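Local structure of Lmo2445 protein (Listeria monocytogenes EGD-e, 5HZL) at residues H181-P186 with A205-T210; D188-Q193 with H198-Q203; V222-Q227 with G290-P295. The protein is of unknown function but is a secreted, internalin-like leucine-rich-repeat protein that binds calcium ions. All blocks are in the same frame, centred on the assembly; numbering follows the deposited sequence.

The contacts cluster around the junction of repeats and C-terminal domain: contact 1 crosses it, contact 2 is on the repeat side and contact 3 on the C-terminal side. Contact 3 is buried; contacts 1 and 2 are partly buried. Contacts 1 and 3 have centres about 6 Å apart and use neighbouring strands of one sheet, 203-212 and 290-298. Contact 2 is centred about 17 Å from contact 1. No hydrogen bond joins the paired segments in any. Contact 1 brings the methyls of Ala205 and Ile183 against His181 and a phenol, contact 2 is an aromatic cluster, and contact 3 mixes methyl and ring packing. Polar bonds such as Leu182 N to Gln203 OE1 tie the contacts together.

Contact 1 of 3, residues H181-P186 with A205-T210; sequences HLISIP and ATYPPT
The methyl of Ala205 touches His181 and Ile183. Its CB lies 3.9 Å from His181 O. The CB atoms of Ala205 and His181 are 4.4 Å apart, so the histidine touches through the base of its side chain. The imidazole goes its own way: ND1 of His181 is hydrogen-bonded to Thr204 O. The methyl of Ala205 also meets Ile183, with CB 4.3 Å from Ile183 CG2.

Beyond Thr206 the chain reaches Tyr207, whose side chain runs back to Ile183. The two side chains meet at a slant. The phenol oxygen nestles among the isoleucine carbons, with Tyr207 OH 3.5 Å from Ile183 CD1. Ring carbon CZ of Tyr207 is 3.8 Å from Ile183 CG2. In Ile183 the CG1 branch sits between the backbone N and carbonyl carbon (chi1 68°), and CG2 lies beside the backbone N. CG2 thus meets both Ala205 and Tyr207. The Tyr207 hydroxyl is hydrogen-bonded to Phe221 O.

His181, Ala205 and Thr206, with Ser158, line a pocket holding a bound glycol ether, probably from the crystallisation liquor. The contact joins strand 181-182, at the end of the leucine-rich-repeat stack, to the edge strand of the C-terminal sheet. It is an interdomain junction of an internalin-like protein.

Contact 2 of 3, residues D188-Q193 with H198-Q203; sequences DIFLSQ and HSFANQ
The Phe190 ring points an edge at one face of Phe200, in an offset edge-to-face pair. The planes stand at 71° and the ring centroids are 5.6 Å apart. Phe190 CE2 is 3.8 Å from Phe200 CD1, and CD1 lies near the plane of the Phe190 ring. The opposite face of Phe200 carries the amide of Gln203. Its NE2 sits 3.7 Å above the plane, over the ring centre. Phe200 is therefore held between an aromatic edge and a side-chain amide.

His198 completes the aromatic cluster, but more loosely. Its closest approach is through the aliphatic CB, 4.0 Å from Phe190 CE1. The His198 and Phe190 rings meet obliquely, their planes at 49°.

The first torsion of Phe200 puts CG opposite the backbone N, and the ring reaches toward the helix. The Gln203 amide is fixed by its own bonds. NE2 gives a nearly straight bond to Phe200 O (3.1 Å, 169°), arriving from above the carbonyl plane. NE2 also bonds to Leu177 O, while OE1 accepts from Leu182 N. On the helix side, Ser192 OG bonds back to Ile189 O at 2.8 Å.

Phe190 lies on helix 187-191, which follows strand 181-182, and it also touches Phe231. His198 lies on strand 197-199, the last strand, at one edge of the parallel repeat sheet. Phe200 follows that strand and also packs against Leu182, Pro186 and Phe224. The cluster joins helix 187-191 to the end of strand 197-199, and Phe200 carries it on to Phe224 of helix 223-227 in the C-terminal domain.

Contact 3 of 3, residues V222-Q227 with G290-P295; sequences VPFIYQ and GWYDFP
Val222 meets two aromatic side chains of strand 290-298, one with each methyl. The first meeting is a CH-pi contact. CG1 of Val222 lies over one face of Tyr292, 4.2 Å from the ring centroid and 28° off the normal. The second is simple apolar packing, with Val222 CG2 3.8 Å from Phe294 CZ. The valine torsion explains the fork: CG1 is turned opposite the backbone N (chi1 -166°), while CG2 stays beside it.

Ring packing is the second kind of contact. The side chains of Phe224 and Tyr292 cross at about a right angle. Phe224 CD1 comes to the edge of the tyrosine ring, near its plane, and is 4.2 Å from Tyr292 CE2. The tyrosine oxygen reaches the root of the phenylalanine, with Tyr292 OH 3.5 Å from Phe224 CB.

Polar bonds run to other parts of the chain. The buried Tyr292 OH is hydrogen-bonded to Leu182 O, so this side chain spans from the C-terminal sheet to the repeats. Gln227, on the same short helix as Phe224, accepts a bond from Ile185 N through OE1. Within the helix, Gln227 N bonds to Pro223 O at 3.0 Å.

Tyr292 and Phe294 project from the same side of the strand, as alternate residues do. Tyr292 also touches Gln203 and Ala205 on the adjacent strand, and Phe294 meets the ring of Tyr207. Helix 223-227 therefore packs on one face of the mixed sheet of the C-terminal domain. The family of this domain belongs to the E-set group, consistent with an immunoglobulin-like beta fold.

Contact 1 of 3, residues H181-P186 with A205-T210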
loop_
_atom_site.group_PDB
_atom_site.type_symbol
_atom_site.label_atom_id
_atom_site.label_comp_id
_atom_site.label_asym_id
_atom_site.label_seq_id
_atom_site.Cartn_x
_atom_site.Cartn_y
_atom_site.Cartn_z
ATOM N N HIS A 181 6.162 4.674 -4.647
ATOM C CA HIS A 181 6.319 5.947 -5.361
ATOM C C HIS A 181 6.134 7.139 -4.444
ATOM O O HIS A 181 5.522 8.150 -4.815
ATOM C CB HIS A 181 5.296 6.035 -6.512
ATOM C CG HIS A 181 5.261 4.824 -7.389
ATOM N ND1 HIS A 181 6.345 4.410 -8.134
ATOM C CD2 HIS A 181 4.263 3.953 -7.664
ATOM C CE1 HIS A 181 6.023 3.324 -8.810
ATOM N NE2 HIS A 181 4.765 3.026 -8.543
ATOM N N LEU A 182 6.674 7.014 -3.245
ATOM C CA LEU A 182 6.588 8.061 -2.232
ATOM C C LEU A 182 7.651 9.152 -2.440
ATOM O O LEU A 182 8.766 8.855 -2.860
ATOM C CB LEU A 182 6.750 7.422 -0.851
ATOM C CG LEU A 182 5.645 6.428 -0.483
ATOM C CD1 LEU A 182 5.995 5.640 0.770
ATOM C CD2 LEU A 182 4.328 7.180 -0.347
ATOM N N ILE A 183 7.286 10.405 -2.144
ATOM C CA ILE A 183 8.191 11.552 -2.286
ATOM C C ILE A 183 8.578 12.098 -0.922
ATOM O O ILE A 183 9.154 13.176 -0.801
ATOM C CB ILE A 183 7.534 12.695 -3.098
ATOM C CG1 ILE A 183 6.367 13.350 -2.329
ATOM C CG2 ILE A 183 7.074 12.160 -4.443
ATOM C CD1 ILE A 183 5.809 14.591 -2.975
ATOM N N SER A 184 8.278 11.320 0.099
ATOM C CA SER A 184 8.491 11.719 1.458
ATOM C C SER A 184 8.800 10.481 2.283
ATOM O O SER A 184 8.536 9.362 1.841
ATOM C CB SER A 184 7.179 12.355 1.906
ATOM O OG SER A 184 7.150 12.659 3.282
ATOM N N ILE A 185 9.343 10.690 3.479
ATOM C CA ILE A 185 9.687 9.607 4.371
ATOM C C ILE A 185 8.872 9.668 5.670
ATOM O O ILE A 185 8.688 10.758 6.233
ATOM C CB ILE A 185 11.187 9.678 4.762
ATOM C CG1 ILE A 185 12.079 9.634 3.516
ATOM C CG2 ILE A 185 11.583 8.547 5.726
ATOM C CD1 ILE A 185 13.571 9.683 3.813
ATOM N N PRO A 186 8.367 8.504 6.146
ATOM C CA PRO A 186 7.688 8.472 7.444
ATOM C C PRO A 186 8.806 8.470 8.503
ATOM O O PRO A 186 9.178 7.425 9.024
ATOM C CB PRO A 186 6.919 7.155 7.410
ATOM C CG PRO A 186 7.682 6.294 6.477
ATOM C CD PRO A 186 8.312 7.197 5.468
ATOM N N ALA A 205 8.990 8.278 -8.847
ATOM C CA ALA A 205 7.749 8.955 -9.189
ATOM C C ALA A 205 7.877 9.911 -10.338
ATOM O O ALA A 205 8.871 10.604 -10.466
ATOM C CB ALA A 205 7.216 9.702 -7.972
ATOM N N THR A 206 6.851 9.931 -11.172
ATOM C CA THR A 206 6.784 10.835 -12.307
ATOM C C THR A 206 5.744 11.881 -11.926
ATOM O O THR A 206 4.561 11.567 -11.772
ATOM C CB THR A 206 6.377 10.078 -13.576
ATOM O OG1 THR A 206 7.242 8.949 -13.726
ATOM C CG2 THR A 206 6.455 10.979 -14.812
ATOM N N TYR A 207 6.194 13.116 -11.741
ATOM C CA TYR A 207 5.298 14.224 -11.356
ATOM C C TYR A 207 4.372 14.660 -12.483
ATOM O O TYR A 207 4.598 14.334 -13.644
ATOM C CB TYR A 207 6.104 15.432 -10.834
ATOM C CG TYR A 207 6.647 15.288 -9.412
ATOM C CD1 TYR A 207 7.548 14.279 -9.083
ATOM C CD2 TYR A 207 6.292 16.198 -8.409
ATOM C CE1 TYR A 207 8.057 14.161 -7.790
ATOM C CE2 TYR A 207 6.796 16.089 -7.116
ATOM C CZ TYR A 207 7.678 15.070 -6.811
ATOM O OH TYR A 207 8.195 14.936 -5.548
ATOM N N PRO A 208 3.285 15.362 -12.137
ATOM C CA PRO A 208 2.419 15.823 -13.228
ATOM C C PRO A 208 3.204 16.744 -14.174
ATOM O O PRO A 208 4.128 17.403 -13.729
ATOM C CB PRO A 208 1.303 16.576 -12.488
ATOM C CG PRO A 208 1.231 15.912 -11.150
ATOM C CD PRO A 208 2.633 15.491 -10.814
ATOM N N PRO A 209 2.849 16.786 -15.465
ATOM C CA PRO A 209 3.608 17.650 -16.379
ATOM C C PRO A 209 3.296 19.123 -16.151
ATOM O O PRO A 209 2.213 19.442 -15.673
ATOM C CB PRO A 209 3.134 17.196 -17.764
ATOM C CG PRO A 209 1.766 16.667 -17.546
ATOM C CD PRO A 209 1.682 16.170 -16.126
ATOM N N THR A 210 4.237 20.003 -16.477
ATOM C CA THR A 210 4.042 21.450 -16.321
ATOM C C THR A 210 4.729 22.207 -17.460
ATOM O O THR A 210 5.473 21.623 -18.236
ATOM C CB THR A 210 4.538 21.948 -14.948
ATOM O OG1 THR A 210 4.115 23.305 -14.736
ATOM C CG2 THR A 210 6.066 21.833 -14.822
#

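Contact 2 of 3, residues D188-Q193 with H198-Q203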
loop_
_atom_site.group_PDB
_atom_site.type_symbol
_atom_site.label_atom_id
_atom_site.label_comp_id
_atom_site.label_asym_id
_atom_site.label_seq_id
_atom_site.Cartn_x
_atom_site.Cartn_y
_atom_site.Cartn_z
ATOM N N ASP A 188 9.222 9.654 11.822
ATOM C CA ASP A 188 9.014 9.226 13.207
ATOM C C ASP A 188 9.208 7.735 13.452
ATOM O O ASP A 188 10.010 7.354 14.312
ATOM C CB ASP A 188 7.630 9.634 13.734
ATOM C CG ASP A 188 7.453 11.140 13.875
ATOM O OD1 ASP A 188 8.227 11.927 13.298
ATOM O OD2 ASP A 188 6.505 11.530 14.584
ATOM N N ILE A 189 8.499 6.910 12.683
ATOM C CA ILE A 189 8.564 5.459 12.852
ATOM C C ILE A 189 9.968 4.890 12.601
ATOM O O ILE A 189 10.400 4.008 13.351
ATOM C CB ILE A 189 7.468 4.727 12.029
ATOM C CG1 ILE A 189 7.273 3.283 12.510
ATOM C CG2 ILE A 189 7.739 4.805 10.534
ATOM C CD1 ILE A 189 6.809 3.169 13.952
ATOM N N PHE A 190 10.688 5.381 11.586
ATOM C CA PHE A 190 12.046 4.877 11.352
ATOM C C PHE A 190 13.042 5.326 12.420
ATOM O O PHE A 190 13.969 4.587 12.742
ATOM C CB PHE A 190 12.598 5.229 9.968
ATOM C CG PHE A 190 11.852 4.606 8.827
ATOM C CD1 PHE A 190 11.551 3.246 8.823
ATOM C CD2 PHE A 190 11.546 5.344 7.708
ATOM C CE1 PHE A 190 10.880 2.662 7.762
ATOM C CE2 PHE A 190 10.884 4.759 6.636
ATOM C CZ PHE A 190 10.549 3.416 6.662
ATOM N N LEU A 191 12.842 6.523 12.967
ATOM C CA LEU A 191 13.728 7.071 14.005
ATOM C C LEU A 191 13.396 6.633 15.429
ATOM O O LEU A 191 14.217 6.820 16.324
ATOM C CB LEU A 191 13.740 8.601 13.949
ATOM C CG LEU A 191 14.222 9.234 12.643
ATOM C CD1 LEU A 191 14.109 10.747 12.759
ATOM C CD2 LEU A 191 15.646 8.816 12.300
ATOM N N SER A 192 12.213 6.066 15.646
ATOM C CA SER A 192 11.810 5.618 16.986
ATOM C C SER A 192 12.569 4.386 17.465
ATOM O O SER A 192 12.584 4.107 18.653
ATOM C CB SER A 192 10.322 5.273 16.998
ATOM O OG SER A 192 10.061 4.189 16.117
ATOM N N GLN A 193 13.155 3.642 16.527
ATOM C CA GLN A 193 13.922 2.412 16.813
ATOM C C GLN A 193 13.097 1.156 17.235
ATOM O O GLN A 193 13.679 0.167 17.688
ATOM C CB GLN A 193 15.102 2.691 17.765
ATOM C CG GLN A 193 16.115 3.659 17.165
ATOM C CD GLN A 193 17.279 3.993 18.093
ATOM O OE1 GLN A 193 18.423 4.031 17.653
ATOM N NE2 GLN A 193 16.999 4.217 19.380
ATOM N N HIS A 198 13.144 -3.206 8.462
ATOM C CA HIS A 198 12.583 -2.076 7.730
ATOM C C HIS A 198 13.240 -1.913 6.356
ATOM O O HIS A 198 14.412 -2.232 6.155
ATOM C CB HIS A 198 12.751 -0.777 8.537
ATOM C CG HIS A 198 14.182 -0.389 8.759
ATOM N ND1 HIS A 198 14.932 -0.867 9.818
ATOM C CD2 HIS A 198 15.008 0.413 8.044
ATOM C CE1 HIS A 198 16.154 -0.371 9.749
ATOM N NE2 HIS A 198 16.226 0.406 8.681
ATOM N N SER A 199 12.478 -1.381 5.420
ATOM C CA SER A 199 12.978 -1.168 4.089
ATOM C C SER A 199 12.248 -0.006 3.454
ATOM O O SER A 199 11.025 0.092 3.558
ATOM C CB SER A 199 12.782 -2.430 3.265
ATOM O OG SER A 199 13.295 -2.229 1.962
ATOM N N PHE A 200 12.994 0.878 2.803
ATOM C CA PHE A 200 12.383 2.018 2.148
ATOM C C PHE A 200 13.041 2.281 0.796
ATOM O O PHE A 200 12.774 3.285 0.161
ATOM C CB PHE A 200 12.474 3.232 3.065
ATOM C CG PHE A 200 11.562 4.335 2.668
ATOM C CD1 PHE A 200 10.207 4.249 2.972
ATOM C CD2 PHE A 200 12.025 5.452 1.990
ATOM C CE1 PHE A 200 9.326 5.254 2.605
ATOM C CE2 PHE A 200 11.151 6.456 1.615
ATOM C CZ PHE A 200 9.804 6.361 1.927
ATOM N N ALA A 201 13.853 1.340 0.327
ATOM C CA ALA A 201 14.582 1.495 -0.932
ATOM C C ALA A 201 13.732 1.703 -2.186
ATOM O O ALA A 201 12.566 1.401 -2.207
ATOM C CB ALA A 201 15.493 0.291 -1.127
ATOM N N ASN A 202 14.348 2.266 -3.216
ATOM C CA ASN A 202 13.722 2.485 -4.514
ATOM C C ASN A 202 12.353 3.162 -4.549
ATOM O O ASN A 202 11.354 2.521 -4.810
ATOM C CB ASN A 202 13.669 1.125 -5.250
ATOM C CG ASN A 202 13.172 1.218 -6.697
ATOM O OD1 ASN A 202 12.289 0.455 -7.107
ATOM N ND2 ASN A 202 13.718 2.144 -7.462
ATOM N N GLN A 203 12.305 4.454 -4.272
ATOM C CA GLN A 203 11.050 5.209 -4.367
ATOM C C GLN A 203 11.176 5.945 -5.687
ATOM O O GLN A 203 12.178 6.623 -5.914
ATOM C CB GLN A 203 10.876 6.178 -3.219
ATOM C CG GLN A 203 10.842 5.509 -1.857
ATOM C CD GLN A 203 9.670 4.556 -1.660
ATOM O OE1 GLN A 203 8.574 4.726 -2.231
ATOM N NE2 GLN A 203 9.890 3.554 -0.809
#

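Contact 3 of 3, residues V222-Q227 with G290-P295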
loop_
_atom_site.group_PDB
_atom_site.type_symbol
_atom_site.label_atom_id
_atom_site.label_comp_id
_atom_site.label_asym_id
_atom_site.label_seq_id
_atom_site.Cartn_x
_atom_site.Cartn_y
_atom_site.Cartn_z
ATOM N N VAL A 222 10.141 18.190 -3.420
ATOM C CA VAL A 222 10.671 16.844 -3.184
ATOM C C VAL A 222 11.212 16.697 -1.760
ATOM O O VAL A 222 12.431 16.767 -1.539
ATOM C CB VAL A 222 11.807 16.509 -4.189
ATOM C CG1 VAL A 222 12.097 15.000 -4.163
ATOM C CG2 VAL A 222 11.441 16.925 -5.613
ATOM N N PRO A 223 10.316 16.476 -0.783
ATOM C CA PRO A 223 10.737 16.333 0.610
ATOM C C PRO A 223 11.768 15.251 0.888
ATOM O O PRO A 223 12.580 15.416 1.795
ATOM C CB PRO A 223 9.435 16.018 1.335
ATOM C CG PRO A 223 8.412 16.705 0.534
ATOM C CD PRO A 223 8.849 16.535 -0.889
ATOM N N PHE A 224 11.730 14.172 0.113
ATOM C CA PHE A 224 12.658 13.055 0.286
ATOM C C PHE A 224 14.125 13.493 0.261
ATOM O O PHE A 224 14.928 13.017 1.065
ATOM C CB PHE A 224 12.408 11.985 -0.794
ATOM C CG PHE A 224 13.327 10.795 -0.689
ATOM C CD1 PHE A 224 14.547 10.785 -1.352
ATOM C CD2 PHE A 224 12.980 9.689 0.085
ATOM C CE1 PHE A 224 15.399 9.703 -1.247
ATOM C CE2 PHE A 224 13.831 8.602 0.188
ATOM C CZ PHE A 224 15.042 8.611 -0.475
ATOM N N ILE A 225 14.462 14.391 -0.665
ATOM C CA ILE A 225 15.834 14.894 -0.805
ATOM C C ILE A 225 16.399 15.432 0.511
ATOM O O ILE A 225 17.535 15.139 0.883
ATOM C CB ILE A 225 15.921 15.995 -1.894
ATOM C CG1 ILE A 225 15.653 15.386 -3.274
ATOM C CG2 ILE A 225 17.302 16.649 -1.916
ATOM C CD1 ILE A 225 15.568 16.399 -4.397
ATOM N N TYR A 226 15.590 16.199 1.220
ATOM C CA TYR A 226 16.019 16.804 2.462
ATOM C C TYR A 226 15.909 15.866 3.662
ATOM O O TYR A 226 16.796 15.839 4.500
ATOM C CB TYR A 226 15.230 18.090 2.669
ATOM C CG TYR A 226 15.388 19.054 1.514
ATOM C CD1 TYR A 226 14.586 18.947 0.382
ATOM C CD2 TYR A 226 16.335 20.076 1.553
ATOM C CE1 TYR A 226 14.725 19.828 -0.675
ATOM C CE2 TYR A 226 16.476 20.970 0.502
ATOM C CZ TYR A 226 15.670 20.841 -0.610
ATOM O OH TYR A 226 15.789 21.712 -1.664
ATOM N N GLN A 227 14.825 15.107 3.741
ATOM C CA GLN A 227 14.603 14.157 4.840
ATOM C C GLN A 227 15.672 13.062 4.887
ATOM O O GLN A 227 16.024 12.587 5.964
ATOM C CB GLN A 227 13.219 13.540 4.715
ATOM C CG GLN A 227 12.104 14.555 4.900
ATOM C CD GLN A 227 10.718 13.991 4.634
ATOM O OE1 GLN A 227 10.514 13.154 3.752
ATOM N NE2 GLN A 227 9.754 14.468 5.386
ATOM N N GLY A 290 16.447 6.361 -4.743
ATOM C CA GLY A 290 15.346 6.607 -5.710
ATOM C C GLY A 290 15.599 7.533 -6.901
ATOM O O GLY A 290 16.725 7.868 -7.189
ATOM N N TRP A 291 14.529 7.900 -7.615
ATOM C CA TRP A 291 14.578 8.838 -8.758
ATOM C C TRP A 291 13.212 9.466 -9.024
ATOM O O TRP A 291 12.186 8.816 -8.874
ATOM C CB TRP A 291 15.170 8.247 -10.050
ATOM C CG TRP A 291 14.524 7.026 -10.627
ATOM C CD1 TRP A 291 14.960 5.732 -10.495
ATOM C CD2 TRP A 291 13.349 6.968 -11.448
ATOM N NE1 TRP A 291 14.132 4.880 -11.178
ATOM C CE2 TRP A 291 13.130 5.606 -11.767
ATOM C CE3 TRP A 291 12.442 7.929 -11.928
ATOM C CZ2 TRP A 291 12.043 5.179 -12.553
ATOM C CZ3 TRP A 291 11.360 7.504 -12.712
ATOM C CH2 TRP A 291 11.177 6.138 -13.018
ATOM N N TYR A 292 13.205 10.736 -9.428
ATOM C CA TYR A 292 11.957 11.462 -9.689
ATOM C C TYR A 292 11.948 12.174 -11.027
ATOM O O TYR A 292 12.838 12.940 -11.290
ATOM C CB TYR A 292 11.725 12.477 -8.576
ATOM C CG TYR A 292 11.649 11.827 -7.218
ATOM C CD1 TYR A 292 10.494 11.172 -6.811
ATOM C CD2 TYR A 292 12.722 11.861 -6.337
ATOM C CE1 TYR A 292 10.401 10.564 -5.563
ATOM C CE2 TYR A 292 12.636 11.255 -5.088
ATOM C CZ TYR A 292 11.467 10.603 -4.707
ATOM O OH TYR A 292 11.372 10.008 -3.477
ATOM N N ASP A 293 10.936 11.918 -11.858
ATOM C CA ASP A 293 10.810 12.554 -13.182
ATOM C C ASP A 293 9.840 13.729 -13.195
ATOM O O ASP A 293 8.791 13.707 -12.543
ATOM C CB ASP A 293 10.377 11.553 -14.262
ATOM C CG ASP A 293 11.474 10.568 -14.648
ATOM O OD1 ASP A 293 12.594 10.610 -14.083
ATOM O OD2 ASP A 293 11.198 9.746 -15.550
ATOM N N PHE A 294 10.194 14.743 -13.977
ATOM C CA PHE A 294 9.412 15.957 -14.101
ATOM C C PHE A 294 9.256 16.271 -15.579
ATOM O O PHE A 294 10.188 16.780 -16.182
ATOM C CB PHE A 294 10.136 17.092 -13.373
ATOM C CG PHE A 294 10.478 16.757 -11.951
ATOM C CD1 PHE A 294 9.552 16.939 -10.939
ATOM C CD2 PHE A 294 11.715 16.234 -11.626
ATOM C CE1 PHE A 294 9.855 16.620 -9.624
ATOM C CE2 PHE A 294 12.030 15.914 -10.313
ATOM C CZ PHE A 294 11.102 16.101 -9.309
ATOM N N PRO A 295 8.101 15.916 -16.186
ATOM C CA PRO A 295 7.902 16.244 -17.606
ATOM C C PRO A 295 7.714 17.755 -17.743
ATOM O O PRO A 295 6.894 18.344 -17.036
ATOM C CB PRO A 295 6.619 15.490 -17.984
ATOM C CG PRO A 295 6.374 14.526 -16.877
ATOM C CD PRO A 295 6.984 15.120 -15.649
#